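Local atomic coordinates of terminal oxygenase component of carbazole (Janthinobacterium sp., PDB entry 7BUG), a protein that catalyses, as the terminal oxygenase of carbazole 1,9a-dioxygenase, the angular dioxygenation of carbazole, using a Rieske [2Fe-2S] cluster and a mononuclear iron. Residues Ile289-His294 and Gln377-Val382; Gln298-Pro303 and Met324-Phe329. All coordinates share one frame; numbering follows the deposited sequence.

Overall arrangement
From the N terminus the chain builds the Rieske part, with its six-stranded antiparallel sheet, and then the catalytic part, whose seven-stranded antiparallel sheet has 293-303 last in sequence and second from one edge, next to 158-167. Contact 1 begins at the turn leading into this strand; contact 2 uses the strand's far half. After P303 the chain enters helix 307-327, and contact 2 closes the shorter loop when the C-terminal part of that helix returns to the sheet. Helices 331-344, 349-352 and 360-372 follow before 377-382 meets 289-294 and closes the longer loop of contact 1. Contact 2 is therefore nested inside contact 1, their centres about 28 Å apart on opposite sides of the chain's centre.

Contact 1 of 2, residues Ile289-His294 and Gln377-Val382; sequences IDENTH and QTQAHV
The side chains of E291 and Q379 cross at about a right angle, meeting through OE1 and NE2, while the carboxylate and the amide are nearly parallel, their planes 14° apart. A single direct bond joins them: NE2 of Q379 donates to OE1 of E291 over 3.1 Å, on the syn side of the carboxylate and somewhat out of its plane. The N-H points off line, at 140°, so the grip is modest. A water donates to OE2 of E291 at 3.0 Å; its link to NE2 of Q379 is short and doubtful. E291 gets there by a bend at chi2 (93°), which swings its carboxylate across to the helix.

Both residues sit in locally bonded backbone turns. E291 belongs to a type I turn from D290 to T293, where OD1 of D290 takes N of N292 at 2.9 Å, an Asx turn, and OG1 of T293 at 2.7 Å, the two donors coming from opposite faces of the carboxylate. Q379 opens the short helix 379-382, capped by T378: N of T378 donates to ND1 of H381 in the ring plane at 3.0 Å, and OG1 of T378 accepts weakly from N of H381, a capping box. The hydrogen bond thus joins the turn entering strand 293-303 to the C-terminal helix, and at the start of that strand H294 packs on I167 of strand 158-167 and on W171 and A174 of helix 171-179.

Contact 2 of 2, residues Gln298-Pro303 and Met324-Phe329; sequences QTLGKP and MALEGF
L326 lays its CB and CD2 beside the amide of Q298, the two side chains sliding past each other in opposite directions, with CD2 of L326 3.9 Å from NE2 of Q298. That overlap ends in a nearly straight hydrogen bond (176°): NE2 of Q298 donates to O of L326 at 3.0 Å, on a lone pair in the carbonyl plane and within the amide plane, helping to set the amide's rotation. Beyond CG the glutamine chain runs extended (chi2 172°), carrying the amide to the C-terminal part of helix 307-327. Two residues further along the strand, on the same side, L300 reaches L326 tip to tip, CG to CD2 3.9 Å.

Helix 307-327 packs on strand 293-303, consistent with the Bet v 1-like helix-grip fold, in which a curved antiparallel sheet wraps round a long helix. The carbonyl held by Q298 lies in a wider, pi-type turn. With an alanine in place of Q298, O of L326 is likely to lose this donor and a gap to open beside the leucine. Just past this turn F329 stacks on the iron ligand H187, and the Q298 side chain lies about 7 Å from that of the iron ligand D333.

Contact 1 of 2, residues Ile289-His294 and Gln377-Val382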
ATOM      1  N   ILE A 289       1.073   3.664  19.046  1.00 10.20           N
ATOM      2  CA  ILE A 289       1.972   4.421  18.133  1.00 11.16           C
ATOM      3  C   ILE A 289       1.146   5.016  17.013  1.00 11.74           C
ATOM      4  O   ILE A 289       1.225   6.228  16.763  1.00 12.89           O
ATOM      5  CB  ILE A 289       3.137   3.546  17.610  1.00 11.82           C
ATOM      6  CG1 ILE A 289       4.089   3.220  18.751  1.00 12.00           C
ATOM      7  CG2 ILE A 289       3.852   4.197  16.449  1.00 12.44           C
ATOM      8  CD1 ILE A 289       5.121   2.191  18.416  1.00 13.26           C
ATOM      9  N   ASP A 290       0.337   4.180  16.373  1.00 11.92           N
ATOM     10  CA  ASP A 290      -0.625   4.622  15.336  1.00 12.01           C
ATOM     11  C   ASP A 290      -1.710   3.541  15.316  1.00 12.02           C
ATOM     12  O   ASP A 290      -1.715   2.714  16.202  1.00 12.50           O
ATOM     13  CB  ASP A 290       0.070   4.864  13.997  1.00 13.18           C
ATOM     14  CG  ASP A 290       0.694   3.647  13.349  1.00 15.85           C
ATOM     15  OD1 ASP A 290       0.366   2.508  13.731  1.00 15.28           O
ATOM     16  OD2 ASP A 290       1.541   3.852  12.405  1.00 20.09           O
ATOM     17  N   GLU A 291      -2.610   3.550  14.339  1.00 13.65           N
ATOM     18  CA  GLU A 291      -3.775   2.643  14.350  1.00 14.55           C
ATOM     19  C   GLU A 291      -3.304   1.205  14.290  1.00 14.51           C
ATOM     20  O   GLU A 291      -4.049   0.341  14.639  1.00 13.38           O
ATOM     21  CB  GLU A 291      -4.655   3.007  13.159  1.00 18.26           C
ATOM     22  CG  GLU A 291      -5.126   4.450  13.221  1.00 24.55           C
ATOM     23  CD  GLU A 291      -4.328   5.566  12.520  1.00 31.80           C
ATOM     24  OE1 GLU A 291      -5.008   6.606  12.198  1.00 40.58           O
ATOM     25  OE2 GLU A 291      -3.064   5.457  12.283  1.00 22.75           O
ATOM     26  N   ASN A 292      -2.102   0.964  13.775  1.00 14.15           N
ATOM     27  CA  ASN A 292      -1.622  -0.392  13.406  1.00 16.36           C
ATOM     28  C   ASN A 292      -0.494  -0.907  14.313  1.00 13.16           C
ATOM     29  O   ASN A 292      -0.039  -2.036  14.094  1.00 15.30           O
ATOM     30  CB  ASN A 292      -1.057  -0.336  11.981  1.00 18.28           C
ATOM     31  CG  ASN A 292      -2.044   0.185  10.971  1.00 23.22           C
ATOM     32  OD1 ASN A 292      -3.218  -0.185  10.999  1.00 23.24           O
ATOM     33  ND2 ASN A 292      -1.598   1.153  10.179  1.00 27.56           N
ATOM     34  N   THR A 293       0.022  -0.111  15.264  1.00 11.96           N
ATOM     35  CA  THR A 293       1.346  -0.349  15.881  1.00 12.67           C
ATOM     36  C   THR A 293       1.295   0.066  17.367  1.00 11.05           C
ATOM     37  O   THR A 293       0.607   1.018  17.701  1.00 11.13           O
ATOM     38  CB  THR A 293       2.421   0.477  15.146  1.00 14.93           C
ATOM     39  OG1 THR A 293       2.122   0.485  13.738  1.00 19.91           O
ATOM     40  CG2 THR A 293       3.785  -0.114  15.395  1.00 17.85           C
ATOM     41  N   HIS A 294       2.017  -0.634  18.209  1.00 11.11           N
ATOM     42  CA  HIS A 294       2.158  -0.286  19.638  1.00 11.06           C
ATOM     43  C   HIS A 294       3.602  -0.470  20.058  1.00 11.42           C
ATOM     44  O   HIS A 294       4.328  -1.330  19.537  1.00 11.73           O
ATOM     45  CB  HIS A 294       1.180  -1.004  20.554  1.00 10.82           C
ATOM     46  CG  HIS A 294       1.353  -2.474  20.668  1.00 10.77           C
ATOM     47  ND1 HIS A 294       0.838  -3.344  19.681  1.00 11.55           N
ATOM     48  CD2 HIS A 294       1.875  -3.258  21.631  1.00 10.87           C
ATOM     49  CE1 HIS A 294       1.119  -4.573  20.040  1.00 10.94           C
ATOM     50  NE2 HIS A 294       1.743  -4.579  21.196  1.00 11.10           N
ATOM     51  N   GLN A 377      -8.326  10.077  21.244  1.00 12.77           N
ATOM     52  CA  GLN A 377      -7.421  10.701  20.260  1.00 12.20           C
ATOM     53  C   GLN A 377      -8.002  10.517  18.870  1.00 13.33           C
ATOM     54  O   GLN A 377      -8.463   9.384  18.518  1.00 13.11           O
ATOM     55  CB  GLN A 377      -6.036  10.059  20.366  1.00 10.78           C
ATOM     56  CG  GLN A 377      -5.067  10.570  19.322  1.00 10.57           C
ATOM     57  CD  GLN A 377      -4.389  11.858  19.736  1.00 11.78           C
ATOM     58  OE1 GLN A 377      -4.885  12.571  20.624  1.00 12.43           O
ATOM     59  NE2 GLN A 377      -3.240  12.173  19.151  1.00 11.39           N
ATOM     60  N   THR A 378      -7.964  11.572  18.074  1.00 13.83           N
ATOM     61  CA  THR A 378      -8.521  11.529  16.702  1.00 15.44           C
ATOM     62  C   THR A 378      -7.514  12.087  15.698  1.00 17.33           C
ATOM     63  O   THR A 378      -6.487  12.625  16.090  1.00 15.69           O
ATOM     64  CB  THR A 378      -9.815  12.355  16.597  1.00 16.99           C
ATOM     65  OG1 THR A 378      -9.434  13.729  16.593  1.00 17.32           O
ATOM     66  CG2 THR A 378     -10.786  12.074  17.719  1.00 20.62           C
ATOM     67  N   GLN A 379      -7.789  11.824  14.437  1.00 18.90           N
ATOM     68  CA  GLN A 379      -6.915  12.271  13.331  1.00 20.72           C
ATOM     69  C   GLN A 379      -6.892  13.799  13.381  1.00 20.41           C
ATOM     70  O   GLN A 379      -5.866  14.395  12.990  1.00 20.60           O
ATOM     71  CB  GLN A 379      -7.363  11.666  11.990  1.00 23.79           C
ATOM     72  CG  GLN A 379      -6.560  10.453  11.545  1.00 29.83           C
ATOM     73  CD  GLN A 379      -5.060  10.620  11.537  1.00 30.45           C
ATOM     74  OE1 GLN A 379      -4.488  11.613  11.055  1.00 40.70           O
ATOM     75  NE2 GLN A 379      -4.395   9.608  12.054  1.00 36.75           N
ATOM     76  N   ALA A 380      -7.930  14.455  13.900  1.00 19.88           N
ATOM     77  CA  ALA A 380      -7.936  15.916  14.072  1.00 22.62           C
ATOM     78  C   ALA A 380      -6.823  16.339  15.045  1.00 20.78           C
ATOM     79  O   ALA A 380      -6.200  17.351  14.802  1.00 22.35           O
ATOM     80  CB  ALA A 380      -9.297  16.423  14.534  1.00 24.17           C
ATOM     81  N   HIS A 381      -6.576  15.601  16.137  1.00 17.26           N
ATOM     82  CA  HIS A 381      -5.479  15.939  17.046  1.00 17.30           C
ATOM     83  C   HIS A 381      -4.160  15.761  16.290  1.00 17.18           C
ATOM     84  O   HIS A 381      -3.223  16.560  16.485  1.00 20.74           O
ATOM     85  CB  HIS A 381      -5.498  15.043  18.275  1.00 16.51           C
ATOM     86  CG  HIS A 381      -6.698  15.232  19.152  1.00 17.52           C
ATOM     87  ND1 HIS A 381      -7.785  14.340  19.170  1.00 16.55           N
ATOM     88  CD2 HIS A 381      -6.961  16.188  20.077  1.00 17.58           C
ATOM     89  CE1 HIS A 381      -8.659  14.774  20.064  1.00 18.30           C
ATOM     90  NE2 HIS A 381      -8.164  15.905  20.656  1.00 17.18           N
ATOM     91  N   VAL A 382      -4.063  14.725  15.487  1.00 16.94           N
ATOM     92  CA  VAL A 382      -2.801  14.374  14.788  1.00 18.50           C
ATOM     93  C   VAL A 382      -2.482  15.463  13.768  1.00 21.65           C
ATOM     94  O   VAL A 382      -1.303  15.890  13.692  1.00 22.86           O
ATOM     95  CB  VAL A 382      -2.868  13.003  14.128  1.00 18.77           C
ATOM     96  CG1 VAL A 382      -1.593  12.724  13.374  1.00 20.07           C
ATOM     97  CG2 VAL A 382      -3.127  11.908  15.156  1.00 17.22           C
TER
HETATM   98  O   HOH W   1      -2.341   8.354  12.816  1.00 45.65           O

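Contact 2 of 2, residues Gln298-Pro303 and Met324-Phe329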
ATOM      1  N   GLN A 298       7.707  -3.561  28.426  1.00 12.16           N
ATOM      2  CA  GLN A 298       7.618  -4.653  29.410  1.00 13.65           C
ATOM      3  C   GLN A 298       8.547  -4.292  30.588  1.00 13.40           C
ATOM      4  O   GLN A 298       9.708  -3.845  30.304  1.00 14.96           O
ATOM      5  CB  GLN A 298       8.185  -5.946  28.821  1.00 13.82           C
ATOM      6  CG  GLN A 298       7.331  -6.658  27.807  1.00 13.99           C
ATOM      7  CD  GLN A 298       8.157  -7.794  27.212  1.00 15.02           C
ATOM      8  OE1 GLN A 298       9.239  -7.569  26.677  1.00 17.79           O
ATOM      9  NE2 GLN A 298       7.683  -9.011  27.404  1.00 14.39           N
ATOM     10  N   THR A 299       8.081  -4.435  31.825  1.00 14.08           N
ATOM     11  CA  THR A 299       8.916  -4.216  33.026  1.00 15.54           C
ATOM     12  C   THR A 299       8.687  -5.342  34.028  1.00 15.66           C
ATOM     13  O   THR A 299       7.611  -5.913  34.064  1.00 15.72           O
ATOM     14  CB  THR A 299       8.661  -2.870  33.727  1.00 16.39           C
ATOM     15  OG1 THR A 299       7.399  -2.910  34.380  1.00 17.73           O
ATOM     16  CG2 THR A 299       8.718  -1.686  32.775  1.00 17.65           C
ATOM     17  N   LEU A 300       9.758  -5.693  34.750  1.00 14.85           N
ATOM     18  CA  LEU A 300       9.666  -6.567  35.928  1.00 15.04           C
ATOM     19  C   LEU A 300      10.138  -5.743  37.119  1.00 15.98           C
ATOM     20  O   LEU A 300      11.166  -5.030  37.009  1.00 16.38           O
ATOM     21  CB  LEU A 300      10.560  -7.804  35.769  1.00 16.63           C
ATOM     22  CG  LEU A 300      10.206  -8.713  34.590  1.00 17.94           C
ATOM     23  CD1 LEU A 300      11.194  -9.889  34.541  1.00 18.93           C
ATOM     24  CD2 LEU A 300       8.795  -9.227  34.716  1.00 16.79           C
ATOM     25  N   GLY A 301       9.383  -5.844  38.179  1.00 16.37           N
ATOM     26  CA  GLY A 301       9.700  -5.144  39.425  1.00 16.07           C
ATOM     27  C   GLY A 301      10.042  -6.106  40.533  1.00 18.25           C
ATOM     28  O   GLY A 301       9.340  -7.116  40.666  1.00 18.60           O
ATOM     29  N   LYS A 302      11.035  -5.743  41.347  1.00 18.33           N
ATOM     30  CA  LYS A 302      11.334  -6.509  42.576  1.00 20.40           C
ATOM     31  C   LYS A 302      11.727  -5.515  43.650  1.00 20.04           C
ATOM     32  O   LYS A 302      12.578  -4.667  43.398  1.00 20.14           O
ATOM     33  CB  LYS A 302      12.511  -7.443  42.305  1.00 23.58           C
ATOM     34  CG  LYS A 302      12.853  -8.364  43.462  1.00 26.83           C
ATOM     35  CD  LYS A 302      13.978  -9.308  43.102  1.00 33.98           C
ATOM     36  CE  LYS A 302      14.165 -10.429  44.094  1.00 39.44           C
ATOM     37  NZ  LYS A 302      13.946  -9.939  45.467  1.00 42.88           N
ATOM     38  N   PRO A 303      11.109  -5.563  44.845  1.00 22.26           N
ATOM     39  CA  PRO A 303      11.631  -4.779  45.965  1.00 24.30           C
ATOM     40  C   PRO A 303      13.093  -5.131  46.228  1.00 24.65           C
ATOM     41  O   PRO A 303      13.461  -6.309  46.355  1.00 26.28           O
ATOM     42  CB  PRO A 303      10.734  -5.175  47.127  1.00 26.49           C
ATOM     43  CG  PRO A 303       9.455  -5.691  46.469  1.00 26.01           C
ATOM     44  CD  PRO A 303       9.933  -6.377  45.208  1.00 22.62           C
ATOM     45  N   MET A 324      14.270 -15.643  29.483  1.00 19.92           N
ATOM     46  CA  MET A 324      13.387 -16.805  29.739  1.00 20.88           C
ATOM     47  C   MET A 324      11.916 -16.367  29.715  1.00 24.34           C
ATOM     48  O   MET A 324      11.059 -17.136  29.264  1.00 23.46           O
ATOM     49  CB  MET A 324      13.679 -17.441  31.086  1.00 25.22           C
ATOM     50  CG  MET A 324      13.124 -18.819  31.192  1.00 28.95           C
ATOM     51  SD  MET A 324      13.603 -19.549  32.790  1.00 34.89           S
ATOM     52  CE  MET A 324      12.307 -20.742  33.034  1.00 39.14           C
ATOM     53  N   ALA A 325      11.632 -15.184  30.251  1.00 20.17           N
ATOM     54  CA  ALA A 325      10.251 -14.732  30.538  1.00 19.77           C
ATOM     55  C   ALA A 325       9.873 -13.625  29.542  1.00 19.18           C
ATOM     56  O   ALA A 325       8.914 -13.850  28.760  1.00 18.78           O
ATOM     57  CB  ALA A 325      10.180 -14.253  31.976  1.00 19.22           C
ATOM     58  N   LEU A 326      10.532 -12.457  29.615  1.00 19.11           N
ATOM     59  CA  LEU A 326      10.175 -11.301  28.744  1.00 18.57           C
ATOM     60  C   LEU A 326      10.261 -11.721  27.284  1.00 21.02           C
ATOM     61  O   LEU A 326       9.404 -11.326  26.498  1.00 17.89           O
ATOM     62  CB  LEU A 326      11.027 -10.073  29.020  1.00 18.64           C
ATOM     63  CG  LEU A 326      10.842  -9.471  30.419  1.00 17.35           C
ATOM     64  CD1 LEU A 326      11.461  -8.072  30.457  1.00 17.68           C
ATOM     65  CD2 LEU A 326       9.387  -9.447  30.830  1.00 16.92           C
ATOM     66  N   GLU A 327      11.227 -12.571  26.935  1.00 22.32           N
ATOM     67  CA  GLU A 327      11.328 -13.059  25.538  1.00 25.16           C
ATOM     68  C   GLU A 327      10.684 -14.433  25.437  1.00 25.43           C
ATOM     69  O   GLU A 327       9.688 -14.570  24.725  1.00 26.86           O
ATOM     70  CB  GLU A 327      12.790 -13.015  25.110  1.00 27.62           C
ATOM     71  CG  GLU A 327      13.277 -11.610  24.916  1.00 29.99           C
ATOM     72  CD  GLU A 327      14.780 -11.395  24.859  1.00 33.00           C
ATOM     73  OE1 GLU A 327      15.524 -12.384  24.931  1.00 35.30           O
ATOM     74  OE2 GLU A 327      15.207 -10.242  24.755  1.00 31.37           O
ATOM     75  N   GLY A 328      11.172 -15.427  26.185  0.55 24.27           N
ATOM     76  CA  GLY A 328      10.800 -16.851  26.015  0.55 23.21           C
ATOM     77  C   GLY A 328       9.380 -17.201  26.446  0.55 20.78           C
ATOM     78  O   GLY A 328       8.880 -18.292  26.097  0.55 20.10           O
ATOM     79  N   PHE A 329       8.703 -16.352  27.214  1.00 21.11           N
ATOM     80  CA  PHE A 329       7.271 -16.562  27.506  1.00 17.79           C
ATOM     81  C   PHE A 329       6.431 -15.606  26.649  1.00 17.86           C
ATOM     82  O   PHE A 329       5.463 -16.039  25.956  1.00 18.03           O
ATOM     83  CB  PHE A 329       7.035 -16.373  29.002  1.00 20.46           C
ATOM     84  CG  PHE A 329       5.663 -16.673  29.488  1.00 20.00           C
ATOM     85  CD1 PHE A 329       5.298 -17.953  29.869  1.00 20.05           C
ATOM     86  CD2 PHE A 329       4.715 -15.664  29.588  1.00 19.58           C
ATOM     87  CE1 PHE A 329       4.043 -18.201  30.400  1.00 18.39           C
ATOM     88  CE2 PHE A 329       3.445 -15.938  30.050  1.00 18.82           C
ATOM     89  CZ  PHE A 329       3.100 -17.203  30.457  1.00 20.51           C
TER